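Local coordinates for protein tryptophan--tRNA ligase (Mycoplasma pneumoniae, PDB 2YY5) that probably catalyses the ATP-dependent attachment of tryptophan to its cognate tRNA, as a homodimeric class I aminoacyl-tRNA synthetase, at residues N60-V65 against I309-V314; L144-D149 against N323-T328; N191-L196 against K201-S206. The protein carries 1 engineered substitution. One frame throughout, in Å; residues are numbered along the deposited sequence.

Helix 311-340 takes part in two of the three contacts: its first turn meets helix 54-71 in interaction 1, and a later turn meets the loop 144-149 in interaction 2. Their centres are about 22 Å apart. Interaction 3, within the loop that carries the KMSKS motif, holds the adenine end of the bound tryptophanyl-sulfamoyl adenosine. Its centre lies about 26 Å from that of interaction 1 and about 30 Å from that of interaction 2, on the other side of the chain's centre from the latter. Interactions 1 and 2 are packing contacts away from the ligand: the side chain of Tyr146 is about 8 Å from it, that of Val65 about 13 Å.

Interaction 1 (N60-V65 against I309-V314)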
loop_
_atom_site.group_PDB
_atom_site.type_symbol
_atom_site.label_atom_id
_atom_site.label_comp_id
_atom_site.label_asym_id
_atom_site.label_seq_id
_atom_site.Cartn_x
_atom_site.Cartn_y
_atom_site.Cartn_z
ATOM N N ASN B 60 -0.226 19.228 -12.773
ATOM C CA ASN B 60 1.196 18.930 -12.660
ATOM C C ASN B 60 1.620 17.674 -13.427
ATOM O O ASN B 60 2.636 17.699 -14.128
ATOM C CB ASN B 60 1.589 18.810 -11.185
ATOM C CG ASN B 60 1.638 20.156 -10.479
ATOM O OD1 ASN B 60 1.814 20.220 -9.258
ATOM N ND2 ASN B 60 1.494 21.242 -11.243
ATOM N N ASN B 61 0.860 16.583 -13.291
ATOM C CA ASN B 61 1.179 15.347 -14.013
ATOM C C ASN B 61 1.270 15.665 -15.508
ATOM O O ASN B 61 2.168 15.198 -16.209
ATOM C CB ASN B 61 0.109 14.266 -13.780
ATOM C CG ASN B 61 0.123 13.715 -12.361
ATOM O OD1 ASN B 61 1.068 13.939 -11.604
ATOM N ND2 ASN B 61 -0.927 12.979 -12.000
ATOM N N PHE B 62 0.332 16.473 -15.985
ATOM C CA PHE B 62 0.310 16.886 -17.378
ATOM C C PHE B 62 1.561 17.724 -17.673
ATOM O O PHE B 62 2.285 17.470 -18.634
ATOM C CB PHE B 62 -0.974 17.696 -17.639
ATOM C CG PHE B 62 -0.929 18.551 -18.882
ATOM C CD1 PHE B 62 -0.897 19.938 -18.783
ATOM C CD2 PHE B 62 -0.944 17.974 -20.149
ATOM C CE1 PHE B 62 -0.882 20.741 -19.929
ATOM C CE2 PHE B 62 -0.929 18.765 -21.299
ATOM C CZ PHE B 62 -0.900 20.152 -21.187
ATOM N N ASP B 63 1.814 18.715 -16.831
ATOM C CA ASP B 63 2.965 19.587 -17.013
ATOM C C ASP B 63 4.318 18.861 -17.016
ATOM O O ASP B 63 5.240 19.266 -17.727
ATOM C CB ASP B 63 2.974 20.684 -15.943
ATOM C CG ASP B 63 1.896 21.735 -16.167
ATOM O OD1 ASP B 63 1.560 22.010 -17.340
ATOM O OD2 ASP B 63 1.397 22.301 -15.167
ATOM N N LEU B 64 4.446 17.800 -16.221
ATOM C CA LEU B 64 5.703 17.061 -16.179
ATOM C C LEU B 64 5.943 16.322 -17.493
ATOM O O LEU B 64 7.053 16.331 -18.013
ATOM C CB LEU B 64 5.718 16.060 -15.019
ATOM C CG LEU B 64 7.044 15.328 -14.770
ATOM C CD1 LEU B 64 8.137 16.317 -14.390
ATOM C CD2 LEU B 64 6.859 14.327 -13.663
ATOM N N VAL B 65 4.902 15.686 -18.028
ATOM C CA VAL B 65 5.041 14.958 -19.277
ATOM C C VAL B 65 5.493 15.895 -20.380
ATOM O O VAL B 65 6.338 15.533 -21.197
ATOM C CB VAL B 65 3.727 14.274 -19.704
ATOM C CG1 VAL B 65 3.889 13.653 -21.080
ATOM C CG2 VAL B 65 3.368 13.185 -18.710
ATOM N N ILE B 309 4.035 21.126 -27.053
ATOM C CA ILE B 309 3.420 19.843 -26.719
ATOM C C ILE B 309 1.935 20.033 -26.387
ATOM O O ILE B 309 1.580 20.930 -25.621
ATOM C CB ILE B 309 4.143 19.194 -25.518
ATOM C CG1 ILE B 309 5.648 19.123 -25.799
ATOM C CG2 ILE B 309 3.578 17.804 -25.258
ATOM C CD1 ILE B 309 6.018 18.316 -27.029
ATOM N N SER B 310 1.078 19.184 -26.959
ATOM C CA SER B 310 -0.372 19.278 -26.749
ATOM C C SER B 310 -0.967 18.243 -25.802
ATOM O O SER B 310 -0.387 17.178 -25.576
ATOM C CB SER B 310 -1.104 19.140 -28.077
ATOM O OG SER B 310 -1.144 17.783 -28.476
ATOM N N ARG B 311 -2.155 18.561 -25.289
ATOM C CA ARG B 311 -2.884 17.695 -24.366
ATOM C C ARG B 311 -3.027 16.282 -24.948
ATOM O O ARG B 311 -2.683 15.297 -24.289
ATOM C CB ARG B 311 -4.277 18.279 -24.089
ATOM C CG ARG B 311 -4.849 17.941 -22.719
ATOM C CD ARG B 311 -4.709 19.121 -21.764
ATOM N NE ARG B 311 -4.701 18.694 -20.366
ATOM C CZ ARG B 311 -4.642 19.519 -19.325
ATOM N NH1 ARG B 311 -4.632 19.029 -18.091
ATOM N NH2 ARG B 311 -4.605 20.832 -19.511
ATOM N N GLU B 312 -3.547 16.193 -26.174
ATOM C CA GLU B 312 -3.732 14.912 -26.863
ATOM C C GLU B 312 -2.416 14.136 -26.890
ATOM O O GLU B 312 -2.382 12.930 -26.643
ATOM C CB GLU B 312 -4.226 15.144 -28.303
ATOM C CG GLU B 312 -3.432 16.211 -29.078
ATOM C CD GLU B 312 -2.761 15.692 -30.355
ATOM O OE1 GLU B 312 -2.028 16.477 -31.004
ATOM O OE2 GLU B 312 -2.965 14.509 -30.709
ATOM N N GLN B 313 -1.337 14.847 -27.196
ATOM C CA GLN B 313 -0.014 14.254 -27.249
ATOM C C GLN B 313 0.351 13.612 -25.915
ATOM O O GLN B 313 0.894 12.510 -25.869
ATOM C CB GLN B 313 1.019 15.321 -27.614
ATOM C CG GLN B 313 1.138 15.544 -29.107
ATOM C CD GLN B 313 2.105 16.652 -29.460
ATOM O OE1 GLN B 313 3.199 16.740 -28.904
ATOM N NE2 GLN B 313 1.714 17.497 -30.402
ATOM N N VAL B 314 0.058 14.311 -24.828
ATOM C CA VAL B 314 0.362 13.789 -23.512
ATOM C C VAL B 314 -0.438 12.524 -23.251
ATOM O O VAL B 314 0.103 11.514 -22.791
ATOM C CB VAL B 314 0.036 14.818 -22.415
ATOM C CG1 VAL B 314 0.107 14.146 -21.026
ATOM C CG2 VAL B 314 1.018 15.993 -22.514
#
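The guanidinium of Arg311 lies flat over one face of the Phe62 ring, the two planes only 1° apart. Arg311 CZ sits 3.8 Å from the centroid of the Phe62 ring and close to the ring normal, which makes the pair both a stack and a cation-pi contact. The arginine gets there by bending at its second torsion (chi2 102°), so that CD also passes over the ring as a CH-pi partner, 4.2 Å from the Phe62 centroid. Phe62 meets it with CG anti to the backbone N (chi1 161°), the ring reaching out from its helix toward the first turn of helix 311-340. Next to the arginine, Val314 touches the ring obliquely, its CG2 3.6 Å from Phe62 CE2. Helix 54-71 belongs to the Rossmann-type nucleotide-binding fold of class I synthetases, where it lies in the crossover between the parallel strands 37-42 and 78-82. Val65 joins the layers: it packs on Val42 and Leu80 of those strands, while its CG1 lies 3.8 Å from CG1 of Val314 on the outer helix. Branched valines suit this place, since each offers two methyls close to the backbone and lets the helices approach to 6.4 Å between Val65 CA and Val314 CA. Arginine suits its partly exposed position, since it can lay its flat face on an aromatic ring. Gln59 touches the Arg311 side chain from helix 54-71, and Ile347 of the second subunit packs on it too. Asp63, on the same helix as Phe62, instead forms a salt bridge with Arg66.

Interaction 2 (L144-D149 against N323-T328); sequences LLYQPD and NQAQAT
Tyr146 points the edge of its ring at helix 311-340, where CE1 comes 3.3 Å from Ala325 O, near the plane of the ring. It stands in the loop between helix 131-144 and strand 150-152 of the class I Rossmann-type catalytic domain, so the contact ties that loop to the C-terminal helix. With CG anti to the carbonyl carbon (chi1 -57°), the ring swings from a CB that does not itself point at the helix until its CE1 edge reaches Ala325. Ala325 CB is 3.7 Å from Tyr146 OH, and alanine's small size leaves room for the ring beside the helix backbone. The same methyl packs on Cys79 and Phe81 of strand 78-82. Thr328 crosses the tyrosine at about a right angle and brings OG1 to 3.6 Å from Tyr146 CD1, an oblique approach. Other aromatic rings help enclose the tyrosine: Phe39 and Phe81 meet it with planes inclined at about 30° and 50°. A tyrosine fits here because its length spans this apolar layer while its buried hydroxyl finds a polar partner, hydrogen-bonding to His89 NE2. The Leu145 side chain packs instead on Glu88, His89 and Met92 of helix 87-98. Its carbonyl stays with helix 311-340: Leu145 O and Thr328 O, 3.7 Å apart, both lie around the Thr332 hydroxyl, whose single proton they must share.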
loop_
_atom_site.group_PDB
_atom_site.type_symbol
_atom_site.label_atom_id
_atom_site.label_comp_id
_atom_site.label_asym_id
_atom_site.label_seq_id
_atom_site.Cartn_x
_atom_site.Cartn_y
_atom_site.Cartn_z
ATOM N N LEU B 144 11.875 -2.678 -8.620
ATOM C CA LEU B 144 11.800 -4.113 -8.854
ATOM C C LEU B 144 10.752 -4.623 -9.840
ATOM O O LEU B 144 10.860 -5.747 -10.333
ATOM C CB LEU B 144 11.654 -4.835 -7.512
ATOM C CG LEU B 144 12.939 -5.097 -6.711
ATOM C CD1 LEU B 144 14.158 -4.628 -7.484
ATOM C CD2 LEU B 144 12.859 -4.404 -5.375
ATOM N N LEU B 145 9.741 -3.814 -10.130
ATOM C CA LEU B 145 8.702 -4.227 -11.070
ATOM C C LEU B 145 9.268 -4.355 -12.483
ATOM O O LEU B 145 8.780 -5.143 -13.291
ATOM C CB LEU B 145 7.568 -3.203 -11.096
ATOM C CG LEU B 145 6.198 -3.605 -10.556
ATOM C CD1 LEU B 145 5.239 -2.417 -10.704
ATOM C CD2 LEU B 145 5.686 -4.831 -11.306
ATOM N N TYR B 146 10.297 -3.568 -12.774
ATOM C CA TYR B 146 10.909 -3.577 -14.093
ATOM C C TYR B 146 12.285 -4.245 -14.114
ATOM O O TYR B 146 12.936 -4.292 -15.163
ATOM C CB TYR B 146 10.985 -2.140 -14.623
ATOM C CG TYR B 146 9.628 -1.490 -14.677
ATOM C CD1 TYR B 146 8.761 -1.725 -15.748
ATOM C CD2 TYR B 146 9.151 -0.745 -13.596
ATOM C CE1 TYR B 146 7.445 -1.247 -15.734
ATOM C CE2 TYR B 146 7.838 -0.263 -13.569
ATOM C CZ TYR B 146 6.990 -0.521 -14.638
ATOM O OH TYR B 146 5.683 -0.093 -14.593
ATOM N N GLN B 147 12.717 -4.760 -12.962
ATOM C CA GLN B 147 14.001 -5.449 -12.853
ATOM C C GLN B 147 15.095 -4.755 -13.651
ATOM O O GLN B 147 15.814 -5.401 -14.401
ATOM C CB GLN B 147 13.861 -6.876 -13.376
ATOM C CG GLN B 147 13.049 -7.810 -12.500
ATOM C CD GLN B 147 13.683 -8.017 -11.146
ATOM O OE1 GLN B 147 13.164 -7.557 -10.126
ATOM N NE2 GLN B 147 14.821 -8.705 -11.126
ATOM N N PRO B 148 15.253 -3.436 -13.484
ATOM C CA PRO B 148 16.272 -2.685 -14.222
ATOM C C PRO B 148 17.696 -2.941 -13.763
ATOM O O PRO B 148 17.919 -3.383 -12.634
ATOM C CB PRO B 148 15.860 -1.251 -13.971
ATOM C CG PRO B 148 15.489 -1.320 -12.513
ATOM C CD PRO B 148 14.617 -2.573 -12.472
ATOM N N ASP B 149 18.656 -2.648 -14.641
ATOM C CA ASP B 149 20.071 -2.804 -14.323
ATOM C C ASP B 149 20.513 -1.599 -13.497
ATOM O O ASP B 149 21.221 -1.738 -12.490
ATOM C CB ASP B 149 20.902 -2.872 -15.598
ATOM C CG ASP B 149 20.718 -4.176 -16.343
ATOM O OD1 ASP B 149 20.621 -4.131 -17.585
ATOM O OD2 ASP B 149 20.684 -5.241 -15.693
ATOM N N ASN B 323 0.582 0.883 -21.526
ATOM C CA ASN B 323 0.565 -0.459 -22.070
ATOM C C ASN B 323 1.943 -1.085 -22.084
ATOM O O ASN B 323 2.111 -2.224 -21.653
ATOM C CB ASN B 323 -0.012 -0.448 -23.483
ATOM C CG ASN B 323 -1.451 -0.005 -23.505
ATOM O OD1 ASN B 323 -2.228 -0.352 -22.613
ATOM N ND2 ASN B 323 -1.823 0.758 -24.528
ATOM N N GLN B 324 2.927 -0.335 -22.571
ATOM C CA GLN B 324 4.291 -0.828 -22.664
ATOM C C GLN B 324 4.856 -1.192 -21.297
ATOM O O GLN B 324 5.349 -2.298 -21.100
ATOM C CB GLN B 324 5.179 0.218 -23.349
ATOM C CG GLN B 324 6.611 -0.247 -23.584
ATOM C CD GLN B 324 7.454 0.745 -24.381
ATOM O OE1 GLN B 324 8.627 0.483 -24.672
ATOM N NE2 GLN B 324 6.864 1.886 -24.738
ATOM N N ALA B 325 4.773 -0.263 -20.355
ATOM C CA ALA B 325 5.280 -0.491 -19.009
ATOM C C ALA B 325 4.547 -1.663 -18.377
ATOM O O ALA B 325 5.134 -2.510 -17.702
ATOM C CB ALA B 325 5.087 0.764 -18.162
ATOM N N GLN B 326 3.247 -1.703 -18.604
ATOM C CA GLN B 326 2.426 -2.753 -18.049
ATOM C C GLN B 326 2.818 -4.105 -18.630
ATOM O O GLN B 326 2.544 -5.141 -18.036
ATOM C CB GLN B 326 0.964 -2.440 -18.327
ATOM C CG GLN B 326 -0.005 -3.253 -17.523
ATOM C CD GLN B 326 -1.349 -2.578 -17.440
ATOM O OE1 GLN B 326 -1.909 -2.157 -18.455
ATOM N NE2 GLN B 326 -1.879 -2.463 -16.228
ATOM N N ALA B 327 3.478 -4.090 -19.783
ATOM C CA ALA B 327 3.908 -5.329 -20.424
ATOM C C ALA B 327 4.921 -6.064 -19.548
ATOM O O ALA B 327 4.806 -7.273 -19.334
ATOM C CB ALA B 327 4.515 -5.035 -21.786
ATOM N N THR B 328 5.913 -5.340 -19.040
ATOM C CA THR B 328 6.904 -5.976 -18.187
ATOM C C THR B 328 6.494 -6.003 -16.706
ATOM O O THR B 328 6.922 -6.882 -15.961
ATOM C CB THR B 328 8.308 -5.328 -18.357
ATOM O OG1 THR B 328 8.879 -5.060 -17.071
ATOM C CG2 THR B 328 8.224 -4.054 -19.175
#

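Interaction 3 (N191-L196 against K201-S206); sequences NRIMDL and KKMSKS. With WSA (5'-O-[(L-tryptophylamino)sulfonyl]adenosine), chain J; SO4 (sulfate ion), chain H.
Lys202 begins with CB 3.7 Å from Ile193 O and 3.9 Å from the N6 amino group of the ligand's adenine, while Arg192 NE, from the facing segment, comes to 4.0 Å from Lys202 CB. CG takes the crowded position between backbone N and carbonyl carbon (chi1 69°), and the bend at the third torsion (chi3 -97°) brings CE to 3.3 Å from the adenine N7, above the plane but beyond the ring's edge; the fourth turns NZ to donate to Ser204 OG at 2.8 Å, and weakly to Met203 O and a sulfate oxygen. A long, flexible lysine can thus lie along the base with its methylenes. It opens KMSKS, the class I signature loop, which is paired with 191-196 through a single beta bridge at Met194, flanked by nearly straight bonds: Met203 N to Ile193 O and Asp195 N to Lys201 O, each 2.8 Å. Ile193 reads the adenine through its backbone, with N donating to N1 at 2.7 Å and O accepting from N6, as Met203 O also does. Lys205 N and NZ grip the sulfate, probably from the crystallisation liquor, which His18 also binds. A water bridges Asp195 OD2, Lys202 O and Ser204 N; Phe197 N donates to Asp195 OD1.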
loop_
_atom_site.group_PDB
_atom_site.type_symbol
_atom_site.label_atom_id
_atom_site.label_comp_id
_atom_site.label_asym_id
_atom_site.label_seq_id
_atom_site.Cartn_x
_atom_site.Cartn_y
_atom_site.Cartn_z
ATOM N N ASN B 191 25.076 15.469 -9.622
ATOM C CA ASN B 191 24.207 14.650 -8.785
ATOM C C ASN B 191 23.560 15.403 -7.626
ATOM O O ASN B 191 22.658 14.886 -6.964
ATOM C CB ASN B 191 24.989 13.452 -8.251
ATOM C CG ASN B 191 26.099 13.863 -7.319
ATOM O OD1 ASN B 191 25.856 14.185 -6.153
ATOM N ND2 ASN B 191 27.330 13.871 -7.828
ATOM N N ARG B 192 23.990 16.634 -7.386
ATOM C CA ARG B 192 23.424 17.379 -6.275
ATOM C C ARG B 192 23.604 18.887 -6.419
ATOM O O ARG B 192 24.545 19.455 -5.878
ATOM C CB ARG B 192 24.072 16.889 -4.971
ATOM C CG ARG B 192 23.485 17.472 -3.699
ATOM C CD ARG B 192 24.401 17.224 -2.508
ATOM N NE ARG B 192 23.908 17.874 -1.294
ATOM C CZ ARG B 192 24.688 18.287 -0.298
ATOM N NH1 ARG B 192 24.151 18.866 0.771
ATOM N NH2 ARG B 192 26.006 18.133 -0.375
ATOM N N ILE B 193 22.706 19.538 -7.150
ATOM C CA ILE B 193 22.792 20.986 -7.320
ATOM C C ILE B 193 22.410 21.660 -6.001
ATOM O O ILE B 193 21.421 21.281 -5.360
ATOM C CB ILE B 193 21.861 21.491 -8.456
ATOM C CG1 ILE B 193 22.441 21.096 -9.812
ATOM C CG2 ILE B 193 21.708 23.007 -8.389
ATOM C CD1 ILE B 193 22.316 19.629 -10.110
ATOM N N MET B 194 23.194 22.657 -5.598
ATOM C CA MET B 194 22.949 23.358 -4.342
ATOM C C MET B 194 22.033 24.580 -4.451
ATOM O O MET B 194 21.842 25.151 -5.521
ATOM C CB MET B 194 24.281 23.769 -3.713
ATOM C CG MET B 194 25.295 22.633 -3.593
ATOM S SD MET B 194 24.687 21.173 -2.706
ATOM C CE MET B 194 25.996 19.981 -3.154
ATOM N N ASP B 195 21.458 24.957 -3.316
ATOM C CA ASP B 195 20.566 26.101 -3.217
ATOM C C ASP B 195 21.383 27.376 -3.466
ATOM O O ASP B 195 22.457 27.540 -2.893
ATOM C CB ASP B 195 19.941 26.101 -1.816
ATOM C CG ASP B 195 18.953 27.221 -1.612
ATOM O OD1 ASP B 195 19.392 28.383 -1.478
ATOM O OD2 ASP B 195 17.736 26.934 -1.583
ATOM N N LEU B 196 20.877 28.269 -4.322
ATOM C CA LEU B 196 21.582 29.507 -4.651
ATOM C C LEU B 196 21.729 30.513 -3.509
ATOM O O LEU B 196 22.635 31.344 -3.535
ATOM C CB LEU B 196 20.922 30.201 -5.847
ATOM C CG LEU B 196 21.148 29.583 -7.230
ATOM C CD1 LEU B 196 20.630 30.533 -8.296
ATOM C CD2 LEU B 196 22.629 29.329 -7.452
ATOM N N LYS B 201 23.060 23.609 1.361
ATOM C CA LYS B 201 21.859 22.791 1.259
ATOM C C LYS B 201 21.615 22.535 -0.234
ATOM O O LYS B 201 22.064 23.321 -1.069
ATOM C CB LYS B 201 20.691 23.573 1.872
ATOM C CG LYS B 201 19.413 22.786 2.118
ATOM C CD LYS B 201 18.166 23.686 2.026
ATOM C CE LYS B 201 18.227 24.903 2.955
ATOM N NZ LYS B 201 17.033 25.797 2.773
ATOM N N LYS B 202 20.924 21.448 -0.580
ATOM C CA LYS B 202 20.651 21.152 -1.993
ATOM C C LYS B 202 19.431 21.930 -2.468
ATOM O O LYS B 202 18.615 22.372 -1.659
ATOM C CB LYS B 202 20.393 19.652 -2.208
ATOM C CG LYS B 202 19.087 19.155 -1.606
ATOM C CD LYS B 202 18.855 17.667 -1.848
ATOM C CE LYS B 202 17.950 17.411 -3.042
ATOM N NZ LYS B 202 16.579 17.975 -2.855
ATOM N N MET B 203 19.309 22.103 -3.781
ATOM C CA MET B 203 18.159 22.811 -4.326
ATOM C C MET B 203 16.946 21.916 -4.108
ATOM O O MET B 203 16.923 20.775 -4.572
ATOM C CB MET B 203 18.350 23.083 -5.820
ATOM C CG MET B 203 17.433 24.179 -6.342
ATOM S SD MET B 203 17.819 24.747 -8.016
ATOM C CE MET B 203 19.251 25.737 -7.707
ATOM N N SER B 204 15.945 22.422 -3.394
ATOM C CA SER B 204 14.756 21.621 -3.113
ATOM C C SER B 204 13.433 22.301 -3.407
ATOM O O SER B 204 13.286 23.517 -3.233
ATOM C CB SER B 204 14.746 21.167 -1.647
ATOM O OG SER B 204 15.742 20.194 -1.397
ATOM N N LYS B 205 12.470 21.500 -3.854
ATOM C CA LYS B 205 11.144 22.012 -4.135
ATOM C C LYS B 205 10.544 22.525 -2.824
ATOM O O LYS B 205 9.734 23.449 -2.822
ATOM C CB LYS B 205 10.239 20.906 -4.689
ATOM C CG LYS B 205 10.752 20.204 -5.935
ATOM C CD LYS B 205 9.598 19.508 -6.662
ATOM C CE LYS B 205 10.072 18.583 -7.778
ATOM N NZ LYS B 205 10.480 17.251 -7.252
ATOM N N SER B 206 10.963 21.932 -1.710
ATOM C CA SER B 206 10.438 22.302 -0.398
ATOM C C SER B 206 11.020 23.555 0.254
ATOM O O SER B 206 10.454 24.055 1.225
ATOM C CB SER B 206 10.576 21.123 0.580
ATOM O OG SER B 206 11.936 20.820 0.863
HETATM C CD2 WSA J . 11.708 7.253 -7.958
HETATM C CE3 WSA J . 12.901 7.567 -8.600
HETATM C CZ3 WSA J . 13.660 6.552 -9.169
HETATM C CH2 WSA J . 13.226 5.230 -9.094
HETATM C CZ2 WSA J . 12.034 4.921 -8.450
HETATM C CE2 WSA J . 11.275 5.937 -7.881
HETATM N N11 WSA J . 10.110 5.937 -7.238
HETATM C CD1 WSA J . 9.786 7.184 -6.909
HETATM C CG WSA J . 10.733 8.020 -7.330
HETATM C CB WSA J . 10.730 9.539 -7.166
HETATM C CA WSA J . 11.912 10.015 -6.318
HETATM N NH3 WSA J . 11.886 9.378 -4.995
HETATM C C WSA J . 11.823 11.535 -6.159
HETATM O O WSA J . 11.028 12.028 -5.365
HETATM N NS WSA J . 12.632 12.272 -6.913
HETATM S S WSA J . 12.060 13.795 -7.033
HETATM O O1S WSA J . 10.696 13.785 -7.658
HETATM O O2S WSA J . 11.956 14.416 -5.671
HETATM O "O5'" WSA J . 12.991 14.505 -7.857
HETATM C "C5'" WSA J . 13.325 13.955 -9.137
HETATM C "C4'" WSA J . 14.819 13.683 -9.339
HETATM O "O4'" WSA J . 15.567 14.893 -9.130
HETATM C "C3'" WSA J . 15.396 12.640 -8.379
HETATM O "O3'" WSA J . 16.345 11.823 -9.070
HETATM C "C2'" WSA J . 16.118 13.519 -7.359
HETATM O "O2'" WSA J . 17.185 12.780 -6.756
HETATM C "C1'" WSA J . 16.702 14.554 -8.318
HETATM N N9 WSA J . 17.151 15.750 -7.565
HETATM C C8 WSA J . 16.400 16.434 -6.705
HETATM N N7 WSA J . 17.083 17.482 -6.249
HETATM C C5 WSA J . 18.282 17.464 -6.827
HETATM C C4 WSA J . 18.327 16.353 -7.658
HETATM N N3 WSA J . 19.446 16.109 -8.361
HETATM C C2 WSA J . 20.491 16.914 -8.267
HETATM N N1 WSA J . 20.477 17.979 -7.487
HETATM C C6 WSA J . 19.395 18.286 -6.756
HETATM N N6 WSA J . 19.378 19.370 -5.982
HETATM S S SO4 H . 12.996 17.756 -4.760
HETATM O O1 SO4 H . 13.860 16.671 -4.277
HETATM O O2 SO4 H . 11.666 17.651 -4.117
HETATM O O3 SO4 H . 13.625 19.053 -4.436
HETATM O O4 SO4 H . 12.825 17.637 -6.212
HETATM O O HOH W 1 17.006 24.567 -1.767
#